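Local atomic coordinates of aminotransferase class-III (Sphaerobacter thermophilus DSM 20745, PDB entry 6K8H), a protein that belongs to the class-III aminotransferases, as a fold-type I omega-transaminase that holds (5-hydroxy-4,6-dimethylpyridin-3-yl)methyl dihydrogen phosphate in a pocket reached by both subunits of a dimer. Residues S259-Y264 and G281-G286; T112-S117 and T330-L335; F254-S259 and G266-L271. One frame throughout, in Å; residues are numbered along the deposited sequence.

From the N terminus, the chain first passes T112-S117 at the end of helix 102-114, and after 212 intervening residues T330-L335 completes interaction 2. Interactions 1 and 3 both form within this long excursion. Interaction 3 comes next: F254-S259, leaving strand 251-255, meets helix 266-271 after a six-residue connection. S259 also begins the S259-Y264 side of interaction 1, whose partner G281-G286 follows strand 277-281, so the two loops cross. Both touch PLR. Together they fasten the ends of neighbouring parallel strands of the seven-stranded sheet, while interaction 2 joins two helix ends beside them; Y264 packs on R114, and S117 meets Q268.

Interaction 1 of 3, residues S259-Y264 and G281-G286; sequences SLRSDY and GKIIGG. With PLR ((5-hydroxy-4,6-dimethylpyridin-3-yl)methyl dihydrogen phosphate), chain D.
L260 and I284 meet methyl to methyl: CD2 of L260 stands 3.6 Å from CG2 of I284, the two side chains crossing at about a right angle. L260 directs its branch there by holding CG anti to the backbone N (chi1 -162°). One residue on, the contact changes partner. I283 places CG1 between its own backbone N and carbonyl carbon (chi1 72°) and runs on extended, so that CD1 lies against the root of R261, 3.9 Å from CB. The other I283 branch, CG2, lies obliquely to the R261 guanidinium, at looser range. R261 bends at chi2 and chi3, which carries its charged end past I283 to S372 OG and the carbonyl oxygens of T72 and L421, all hydrogen-bond partners.

Each segment holds a short 3-10 stretch, 260-261 and 283-285. In the first segment, S259 O accepts from S262 N and also from S262 OG, at 2.7 Å, the hydroxyl tilted 21° from the carbonyl plane. In the second, G285 N bonds to K282 O at 3.1 Å. The K282 side chain leads off at about a right angle to that of I283, passes V257 and I258, bends at chi4, and is covalently joined through NZ to C4A of PLR, 1.9 Å away. T317 of the second subunit packs on K282 and hydrogen-bonds PLR.

Contact between the segments is thus carried by aliphatic carbon in a buried setting. The lysine bearing PLR is followed directly by two isoleucines set against L260 and R261, consistent with van der Waals packing, not polar bonds, seating the turn that follows it.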
loop_
_atom_site.group_PDB
_atom_site.type_symbol
_atom_site.label_atom_id
_atom_site.label_comp_id
_atom_site.label_asym_id
_atom_site.label_seq_id
_atom_site.Cartn_x
_atom_site.Cartn_y
_atom_site.Cartn_z
ATOM N N SER B 259 3.989 -9.778 -14.373
ATOM C CA SER B 259 3.834 -10.764 -15.450
ATOM C C SER B 259 2.386 -10.971 -15.891
ATOM O O SER B 259 2.166 -11.632 -16.918
ATOM C CB SER B 259 4.493 -12.098 -15.081
ATOM O OG SER B 259 3.724 -12.809 -14.131
ATOM N N LEU B 260 1.396 -10.488 -15.130
ATOM C CA LEU B 260 0.003 -10.742 -15.497
ATOM C C LEU B 260 -0.319 -10.200 -16.883
ATOM O O LEU B 260 -1.231 -10.702 -17.548
ATOM C CB LEU B 260 -0.949 -10.123 -14.469
ATOM C CG LEU B 260 -2.400 -10.626 -14.456
ATOM C CD1 LEU B 260 -2.529 -11.960 -13.731
ATOM C CD2 LEU B 260 -3.336 -9.583 -13.824
ATOM N N ARG B 261 0.464 -9.229 -17.341
ATOM C CA ARG B 261 0.208 -8.588 -18.655
ATOM C C ARG B 261 0.707 -9.477 -19.803
ATOM O O ARG B 261 0.565 -9.047 -20.937
ATOM C CB ARG B 261 0.885 -7.217 -18.730
ATOM C CG ARG B 261 2.392 -7.285 -18.906
ATOM C CD ARG B 261 2.909 -6.217 -19.849
ATOM N NE ARG B 261 2.756 -4.868 -19.335
ATOM C CZ ARG B 261 2.914 -3.770 -20.059
ATOM N NH1 ARG B 261 2.752 -2.586 -19.499
ATOM N NH2 ARG B 261 3.217 -3.859 -21.338
ATOM N N SER B 262 1.296 -10.641 -19.511
ATOM C CA SER B 262 1.867 -11.471 -20.573
ATOM C C SER B 262 0.813 -12.117 -21.466
ATOM O O SER B 262 1.136 -12.521 -22.593
ATOM C CB SER B 262 2.758 -12.556 -19.969
ATOM O OG SER B 262 3.728 -11.983 -19.117
ATOM N N ASP B 263 -0.436 -12.185 -21.015
ATOM C CA ASP B 263 -1.442 -13.003 -21.675
ATOM C C ASP B 263 -2.812 -12.667 -21.089
ATOM O O ASP B 263 -2.919 -12.181 -19.954
ATOM C CB ASP B 263 -1.113 -14.490 -21.497
ATOM C CG ASP B 263 -2.109 -15.397 -22.163
ATOM O OD1 ASP B 263 -1.930 -15.676 -23.369
ATOM O OD2 ASP B 263 -3.067 -15.827 -21.481
ATOM N N TYR B 264 -3.862 -12.936 -21.876
ATOM C CA TYR B 264 -5.228 -12.729 -21.387
ATOM C C TYR B 264 -5.441 -13.385 -20.025
ATOM O O TYR B 264 -6.100 -12.813 -19.145
ATOM C CB TYR B 264 -6.229 -13.270 -22.415
ATOM C CG TYR B 264 -7.674 -12.799 -22.237
ATOM C CD1 TYR B 264 -8.054 -11.518 -22.606
ATOM C CD2 TYR B 264 -8.646 -13.645 -21.726
ATOM C CE1 TYR B 264 -9.356 -11.080 -22.466
ATOM C CE2 TYR B 264 -9.964 -13.221 -21.582
ATOM C CZ TYR B 264 -10.310 -11.934 -21.946
ATOM O OH TYR B 264 -11.615 -11.496 -21.807
ATOM N N GLY B 281 -1.022 -6.454 -9.401
ATOM C CA GLY B 281 -1.024 -5.017 -9.196
ATOM C C GLY B 281 -0.773 -4.331 -10.520
ATOM O O GLY B 281 -1.101 -4.894 -11.567
ATOM N N LYS B 282 -0.198 -3.124 -10.483
ATOM C CA LYS B 282 0.201 -2.380 -11.679
ATOM C C LYS B 282 -0.938 -2.231 -12.699
ATOM O O LYS B 282 -1.829 -1.384 -12.503
ATOM C CB LYS B 282 1.453 -3.040 -12.277
ATOM C CG LYS B 282 2.679 -2.921 -11.337
ATOM C CD LYS B 282 4.007 -3.289 -12.001
ATOM C CE LYS B 282 5.230 -2.681 -11.260
ATOM N NZ LYS B 282 5.696 -3.480 -10.074
ATOM N N ILE B 283 -0.939 -3.012 -13.775
ATOM C CA ILE B 283 -1.917 -2.723 -14.867
ATOM C C ILE B 283 -3.365 -2.770 -14.366
ATOM O O ILE B 283 -4.177 -2.004 -14.874
ATOM C CB ILE B 283 -1.726 -3.669 -16.069
ATOM C CG1 ILE B 283 -2.200 -5.089 -15.757
ATOM C CG2 ILE B 283 -0.294 -3.633 -16.575
ATOM C CD1 ILE B 283 -2.404 -5.942 -16.974
ATOM N N ILE B 284 -3.642 -3.577 -13.348
ATOM C CA ILE B 284 -5.032 -3.860 -13.020
ATOM C C ILE B 284 -5.681 -2.652 -12.363
ATOM O O ILE B 284 -6.873 -2.691 -12.045
ATOM C CB ILE B 284 -5.168 -5.109 -12.120
ATOM C CG1 ILE B 284 -4.436 -4.918 -10.789
ATOM C CG2 ILE B 284 -4.651 -6.338 -12.810
ATOM C CD1 ILE B 284 -4.938 -5.850 -9.687
ATOM N N GLY B 285 -4.921 -1.577 -12.144
ATOM C CA GLY B 285 -5.510 -0.375 -11.576
ATOM C C GLY B 285 -5.694 0.788 -12.518
ATOM O O GLY B 285 -6.077 1.884 -12.056
ATOM N N GLY B 286 -5.424 0.631 -13.811
ATOM C CA GLY B 286 -5.578 1.718 -14.769
ATOM C C GLY B 286 -4.680 2.918 -14.550
ATOM O O GLY B 286 -4.993 4.006 -15.040
HETATM N N1 PLR D . 6.151 -7.818 -7.338
HETATM C C2 PLR D . 6.730 -7.552 -8.503
HETATM C C2A PLR D . 7.140 -8.685 -9.387
HETATM C C3 PLR D . 6.935 -6.225 -8.905
HETATM O O3 PLR D . 7.517 -5.993 -10.098
HETATM C C4 PLR D . 6.531 -5.173 -8.058
HETATM C C4A PLR D . 6.732 -3.782 -8.470
HETATM C C5 PLR D . 5.915 -5.487 -6.842
HETATM C C6 PLR D . 5.769 -6.811 -6.527
HETATM C C5A PLR D . 5.481 -4.418 -5.877
HETATM O O4P PLR D . 4.338 -3.619 -6.312
HETATM P P PLR D . 4.171 -2.119 -5.756
HETATM O O1P PLR D . 4.218 -2.242 -4.268
HETATM O O2P PLR D . 5.322 -1.348 -6.292
HETATM O O3P PLR D . 2.857 -1.618 -6.265
#

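Interaction 2 of 3, residues T112-S117 and T330-L335; sequences TERVPS and TAMRKL
R114 and M332 mark the closest backbone approach, yet their CA atoms are still 10.0 Å apart, so a long side chain has to bridge the gap. Each segment includes the C-terminal end of a helix. R114 is the last helical residue before V115 departs from helical angles, and on the other side the helix runs to about K334, with L335 N turning back to M332 O at 2.9 Å.

R114 spans the distance nearly straight, its chain extended from CG to NE, and brings its guanidinium to two main-chain oxygens of the opposite helix end. NH2 lies 2.8 Å from M332 O and NH1 2.9 Å from L335 O. Both are weak hydrogen bonds, bent to 126° and 129° at the hydrogen, and the guanidinium plane meets the two carbonyls obliquely. CZ sits equally far, 3.4 Å, from M332 O and from L335 O, so the guanidinium is shared about evenly between the two oxygens. The C-terminal end of a helix carries partial negative charge, which would probably favour an arginine here. M332 O accepts from L335 N of its own segment and, weakly, from R114 NH2.

Two carbons lie near NH1. M332, folded back at chi2 and chi3, brings CE to 4.0 Å from R114 NH1, and L335 CB lies 4.2 Å from the same nitrogen.

Y264, from the loop before helix 266-271, packs on R114. M332 and R333 also rest on L110 of helix 102-114, A331 packs on I83 of helix 81-91, and K334 forms a salt bridge with D82 of that helix. V115 and P116 lead away to Q268 and S269 of helix 266-271.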
loop_
_atom_site.group_PDB
_atom_site.type_symbol
_atom_site.label_atom_id
_atom_site.label_comp_id
_atom_site.label_asym_id
_atom_site.label_seq_id
_atom_site.Cartn_x
_atom_site.Cartn_y
_atom_site.Cartn_z
ATOM N N THR B 112 -11.613 -12.829 -12.251
ATOM C CA THR B 112 -11.859 -14.259 -12.084
ATOM C C THR B 112 -12.316 -14.901 -13.389
ATOM O O THR B 112 -12.047 -16.087 -13.613
ATOM C CB THR B 112 -12.884 -14.534 -10.965
ATOM O OG1 THR B 112 -14.092 -13.808 -11.209
ATOM C CG2 THR B 112 -12.325 -14.149 -9.598
ATOM N N GLU B 113 -12.974 -14.145 -14.276
ATOM C CA GLU B 113 -13.357 -14.722 -15.562
ATOM C C GLU B 113 -12.133 -14.992 -16.425
ATOM O O GLU B 113 -12.081 -16.002 -17.140
ATOM C CB GLU B 113 -14.327 -13.795 -16.302
ATOM C CG GLU B 113 -15.799 -14.009 -15.948
ATOM C CD GLU B 113 -16.656 -12.740 -16.091
ATOM O OE1 GLU B 113 -16.349 -11.880 -16.959
ATOM O OE2 GLU B 113 -17.646 -12.616 -15.330
ATOM N N ARG B 114 -11.121 -14.125 -16.343
ATOM C CA ARG B 114 -9.989 -14.232 -17.263
ATOM C C ARG B 114 -8.925 -15.232 -16.805
ATOM O O ARG B 114 -8.333 -15.914 -17.647
ATOM C CB ARG B 114 -9.340 -12.867 -17.452
ATOM C CG ARG B 114 -10.200 -11.889 -18.211
ATOM C CD ARG B 114 -9.371 -10.727 -18.712
ATOM N NE ARG B 114 -10.198 -9.791 -19.451
ATOM C CZ ARG B 114 -9.720 -8.762 -20.134
ATOM N NH1 ARG B 114 -8.409 -8.539 -20.148
ATOM N NH2 ARG B 114 -10.557 -7.965 -20.793
ATOM N N VAL B 115 -8.631 -15.305 -15.514
ATOM C CA VAL B 115 -7.529 -16.129 -14.992
ATOM C C VAL B 115 -8.090 -17.369 -14.375
ATOM O O VAL B 115 -8.839 -17.295 -13.369
ATOM C CB VAL B 115 -6.674 -15.354 -13.974
ATOM C CG1 VAL B 115 -5.476 -16.204 -13.560
ATOM C CG2 VAL B 115 -6.227 -13.989 -14.511
ATOM N N PRO B 116 -7.755 -18.576 -14.860
ATOM C CA PRO B 116 -8.403 -19.799 -14.360
ATOM C C PRO B 116 -8.221 -20.044 -12.865
ATOM O O PRO B 116 -9.199 -20.371 -12.183
ATOM C CB PRO B 116 -7.739 -20.902 -15.193
ATOM C CG PRO B 116 -7.383 -20.203 -16.496
ATOM C CD PRO B 116 -6.944 -18.816 -16.073
ATOM N N SER B 117 -7.003 -19.883 -12.335
ATOM C CA SER B 117 -6.750 -20.100 -10.911
ATOM C C SER B 117 -7.523 -19.143 -10.015
ATOM O O SER B 117 -7.657 -19.414 -8.818
ATOM C CB SER B 117 -5.248 -19.984 -10.607
ATOM O OG SER B 117 -4.860 -18.625 -10.456
ATOM N N THR B 330 -11.850 -0.349 -16.731
ATOM C CA THR B 330 -11.685 0.195 -18.083
ATOM C C THR B 330 -10.386 -0.286 -18.721
ATOM O O THR B 330 -10.378 -0.755 -19.871
ATOM C CB THR B 330 -11.734 1.724 -18.031
ATOM O OG1 THR B 330 -12.908 2.127 -17.316
ATOM C CG2 THR B 330 -11.761 2.332 -19.428
ATOM N N ALA B 331 -9.272 -0.189 -17.981
ATOM C CA ALA B 331 -7.979 -0.615 -18.520
ATOM C C ALA B 331 -8.018 -2.070 -18.964
ATOM O O ALA B 331 -7.560 -2.415 -20.062
ATOM C CB ALA B 331 -6.879 -0.415 -17.474
ATOM N N MET B 332 -8.581 -2.940 -18.126
ATOM C CA MET B 332 -8.612 -4.354 -18.462
ATOM C C MET B 332 -9.580 -4.628 -19.603
ATOM O O MET B 332 -9.280 -5.439 -20.483
ATOM C CB MET B 332 -8.972 -5.178 -17.226
ATOM C CG MET B 332 -7.944 -5.107 -16.110
ATOM S SD MET B 332 -6.263 -5.521 -16.638
ATOM C CE MET B 332 -6.433 -7.286 -16.910
ATOM N N ARG B 333 -10.741 -3.958 -19.619
ATOM C CA ARG B 333 -11.686 -4.188 -20.706
ATOM C C ARG B 333 -11.097 -3.796 -22.047
ATOM O O ARG B 333 -11.460 -4.384 -23.071
ATOM C CB ARG B 333 -12.991 -3.424 -20.480
ATOM C CG ARG B 333 -13.999 -4.195 -19.627
ATOM C CD ARG B 333 -15.296 -3.404 -19.429
ATOM N NE ARG B 333 -16.200 -4.143 -18.549
ATOM C CZ ARG B 333 -17.315 -3.646 -18.020
ATOM N NH1 ARG B 333 -17.668 -2.391 -18.279
ATOM N NH2 ARG B 333 -18.071 -4.405 -17.225
ATOM N N LYS B 334 -10.215 -2.789 -22.067
ATOM C CA LYS B 334 -9.535 -2.411 -23.301
ATOM C C LYS B 334 -8.460 -3.401 -23.734
ATOM O O LYS B 334 -8.052 -3.367 -24.904
ATOM C CB LYS B 334 -8.928 -1.015 -23.154
ATOM C CG LYS B 334 -9.980 0.080 -23.065
ATOM C CD LYS B 334 -9.407 1.421 -22.588
ATOM C CE LYS B 334 -8.271 1.901 -23.453
ATOM N NZ LYS B 334 -8.737 2.714 -24.613
ATOM N N LEU B 335 -7.967 -4.252 -22.825
ATOM C CA LEU B 335 -6.974 -5.288 -23.139
ATOM C C LEU B 335 -7.706 -6.560 -23.554
ATOM O O LEU B 335 -7.935 -7.470 -22.755
ATOM C CB LEU B 335 -6.070 -5.563 -21.947
ATOM C CG LEU B 335 -4.902 -4.671 -21.581
ATOM C CD1 LEU B 335 -4.250 -5.258 -20.325
ATOM C CD2 LEU B 335 -3.905 -4.558 -22.724
#

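Interaction 3 of 3, residues F254-S259 and G266-L271. With PLR ((5-hydroxy-4,6-dimethylpyridin-3-yl)methyl dihydrogen phosphate), chain D.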
loop_
_atom_site.group_PDB
_atom_site.type_symbol
_atom_site.label_atom_id
_atom_site.label_comp_id
_atom_site.label_asym_id
_atom_site.label_seq_id
_atom_site.Cartn_x
_atom_site.Cartn_y
_atom_site.Cartn_z
ATOM N N PHE B 254 2.092 -17.306 -7.041
ATOM C CA PHE B 254 2.702 -16.612 -8.169
ATOM C C PHE B 254 2.665 -15.110 -7.920
ATOM O O PHE B 254 1.620 -14.567 -7.554
ATOM C CB PHE B 254 1.983 -16.921 -9.482
ATOM C CG PHE B 254 2.374 -18.238 -10.096
ATOM C CD1 PHE B 254 3.075 -19.181 -9.363
ATOM C CD2 PHE B 254 2.019 -18.534 -11.405
ATOM C CE1 PHE B 254 3.418 -20.401 -9.913
ATOM C CE2 PHE B 254 2.368 -19.751 -11.975
ATOM C CZ PHE B 254 3.076 -20.685 -11.226
ATOM N N ASP B 255 3.804 -14.448 -8.112
ATOM C CA ASP B 255 3.871 -12.987 -8.120
ATOM C C ASP B 255 3.760 -12.548 -9.573
ATOM O O ASP B 255 4.750 -12.571 -10.313
ATOM C CB ASP B 255 5.164 -12.492 -7.478
ATOM C CG ASP B 255 5.275 -10.967 -7.461
ATOM O OD1 ASP B 255 4.470 -10.288 -8.137
ATOM O OD2 ASP B 255 6.178 -10.440 -6.769
ATOM N N GLU B 256 2.550 -12.163 -9.991
ATOM C CA GLU B 256 2.310 -11.650 -11.333
ATOM C C GLU B 256 2.064 -10.145 -11.334
ATOM O O GLU B 256 1.356 -9.634 -12.204
ATOM C CB GLU B 256 1.144 -12.382 -11.999
ATOM C CG GLU B 256 1.376 -13.890 -12.163
ATOM C CD GLU B 256 0.974 -14.417 -13.550
ATOM O OE1 GLU B 256 1.261 -13.744 -14.574
ATOM O OE2 GLU B 256 0.379 -15.512 -13.608
ATOM N N VAL B 257 2.630 -9.420 -10.363
ATOM C CA VAL B 257 2.413 -7.975 -10.318
ATOM C C VAL B 257 2.861 -7.333 -11.629
ATOM O O VAL B 257 2.206 -6.415 -12.139
ATOM C CB VAL B 257 3.119 -7.362 -9.092
ATOM C CG1 VAL B 257 3.088 -5.836 -9.154
ATOM C CG2 VAL B 257 2.440 -7.837 -7.806
ATOM N N ILE B 258 3.939 -7.842 -12.225
ATOM C CA ILE B 258 4.324 -7.465 -13.581
ATOM C C ILE B 258 3.830 -8.472 -14.622
ATOM O O ILE B 258 3.337 -8.072 -15.676
ATOM C CB ILE B 258 5.854 -7.277 -13.695
ATOM C CG1 ILE B 258 6.278 -5.924 -13.100
ATOM C CG2 ILE B 258 6.301 -7.361 -15.168
ATOM C CD1 ILE B 258 7.755 -5.582 -13.334
ATOM N N SER B 259 3.989 -9.778 -14.373
ATOM C CA SER B 259 3.834 -10.764 -15.450
ATOM C C SER B 259 2.386 -10.971 -15.891
ATOM O O SER B 259 2.166 -11.632 -16.918
ATOM C CB SER B 259 4.493 -12.098 -15.081
ATOM O OG SER B 259 3.724 -12.809 -14.131
ATOM N N GLY B 266 -2.764 -14.363 -17.973
ATOM C CA GLY B 266 -1.544 -14.279 -17.203
ATOM C C GLY B 266 -0.448 -15.225 -17.675
ATOM O O GLY B 266 -0.633 -16.121 -18.516
ATOM N N MET B 267 0.739 -15.001 -17.107
ATOM C CA MET B 267 1.871 -15.862 -17.427
ATOM C C MET B 267 1.625 -17.280 -16.943
ATOM O O MET B 267 2.090 -18.234 -17.572
ATOM C CB MET B 267 3.161 -15.313 -16.818
ATOM C CG MET B 267 4.412 -15.928 -17.410
ATOM S SD MET B 267 4.446 -15.688 -19.199
ATOM C CE MET B 267 6.037 -16.376 -19.632
ATOM N N GLN B 268 0.873 -17.445 -15.849
ATOM C CA GLN B 268 0.513 -18.794 -15.418
ATOM C C GLN B 268 -0.239 -19.543 -16.513
ATOM O O GLN B 268 -0.051 -20.750 -16.692
ATOM C CB GLN B 268 -0.328 -18.742 -14.143
ATOM C CG GLN B 268 -1.613 -17.950 -14.263
ATOM C CD GLN B 268 -2.278 -17.751 -12.909
ATOM O OE1 GLN B 268 -3.166 -18.502 -12.536
ATOM N NE2 GLN B 268 -1.814 -16.760 -12.153
ATOM N N SER B 269 -1.084 -18.842 -17.270
ATOM C CA SER B 269 -1.769 -19.505 -18.377
ATOM C C SER B 269 -0.794 -19.824 -19.496
ATOM O O SER B 269 -0.902 -20.874 -20.144
ATOM C CB SER B 269 -2.926 -18.651 -18.889
ATOM O OG SER B 269 -4.018 -18.738 -17.980
ATOM N N VAL B 270 0.161 -18.926 -19.751
ATOM C CA VAL B 270 1.172 -19.238 -20.766
ATOM C C VAL B 270 1.948 -20.504 -20.388
ATOM O O VAL B 270 2.183 -21.386 -21.225
ATOM C CB VAL B 270 2.115 -18.043 -20.983
ATOM C CG1 VAL B 270 3.270 -18.462 -21.870
ATOM C CG2 VAL B 270 1.371 -16.908 -21.627
ATOM N N LEU B 271 2.384 -20.602 -19.134
ATOM C CA LEU B 271 3.249 -21.692 -18.691
ATOM C C LEU B 271 2.482 -22.922 -18.233
ATOM O O LEU B 271 3.109 -23.947 -17.944
ATOM C CB LEU B 271 4.178 -21.217 -17.559
ATOM C CG LEU B 271 5.095 -20.035 -17.907
ATOM C CD1 LEU B 271 5.863 -19.565 -16.680
ATOM C CD2 LEU B 271 6.059 -20.386 -19.033
HETATM N N1 PLR D . 6.151 -7.818 -7.338
HETATM C C2 PLR D . 6.730 -7.552 -8.503
HETATM C C2A PLR D . 7.140 -8.685 -9.387
HETATM C C3 PLR D . 6.935 -6.225 -8.905
HETATM O O3 PLR D . 7.517 -5.993 -10.098
HETATM C C4 PLR D . 6.531 -5.173 -8.058
HETATM C C4A PLR D . 6.732 -3.782 -8.470
HETATM C C5 PLR D . 5.915 -5.487 -6.842
HETATM C C6 PLR D . 5.769 -6.811 -6.527
HETATM C C5A PLR D . 5.481 -4.418 -5.877
HETATM O O4P PLR D . 4.338 -3.619 -6.312
HETATM P P PLR D . 4.171 -2.119 -5.756
HETATM O O1P PLR D . 4.218 -2.242 -4.268
HETATM O O2P PLR D . 5.322 -1.348 -6.292
HETATM O O3P PLR D . 2.857 -1.618 -6.265
#
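The E256 carboxylate accepts four hydrogen bonds, two at each oxygen, at the start of helix 266-271. OE1 uses its syn lone pair for M267 N, 2.9 Å away, and takes S259 OG at 2.7 Å from above the carboxylate plane. OE2 receives two donors from opposite faces of that plane: Q268 N on the syn side at 3.0 Å, and Q268 NE2 on the anti side at 2.9 Å. For the last bond the oxygen lies in the amide plane of Q268, and carboxylate and amide planes are 31° apart. The F254 ring is turned more steeply, 78° from the Q268 amide, and its edge rather than a face touches the glutamine, CE2 to CB at 3.6 Å.

The first torsion of Q268 (chi1 59°), with CG between the backbone N and the carbonyl carbon, brings the side-chain amide round to the oxygen that its backbone N already meets; the amide also reaches S117 OG through OE1 and T278 OG1 through NE2. M267 offers CB to E256 OE1 and S259, then leads its sulfur away.

The contact belongs to the beta-alpha-beta unit of strand 251-255, helix 266-271 and strand 277-281 in the large sheet of a fold-type I enzyme. A carboxylate accepting N-H groups of the first helical turn lies where the helix dipole would probably stabilise negative charge.

On the far side of the same strand end is PLR. D255 OD2 stands 2.7 Å from N1, continuing the C4-N1 line of the ring; it is hydrogen-bonded to H155 ND1, while OD1 accepts from V257 N, an Asx turn. Both V257 methyls lie over one face of the pyridine, CG1 3.7 Å from C5, and I258 CG1 approaches O3 to 3.2 Å.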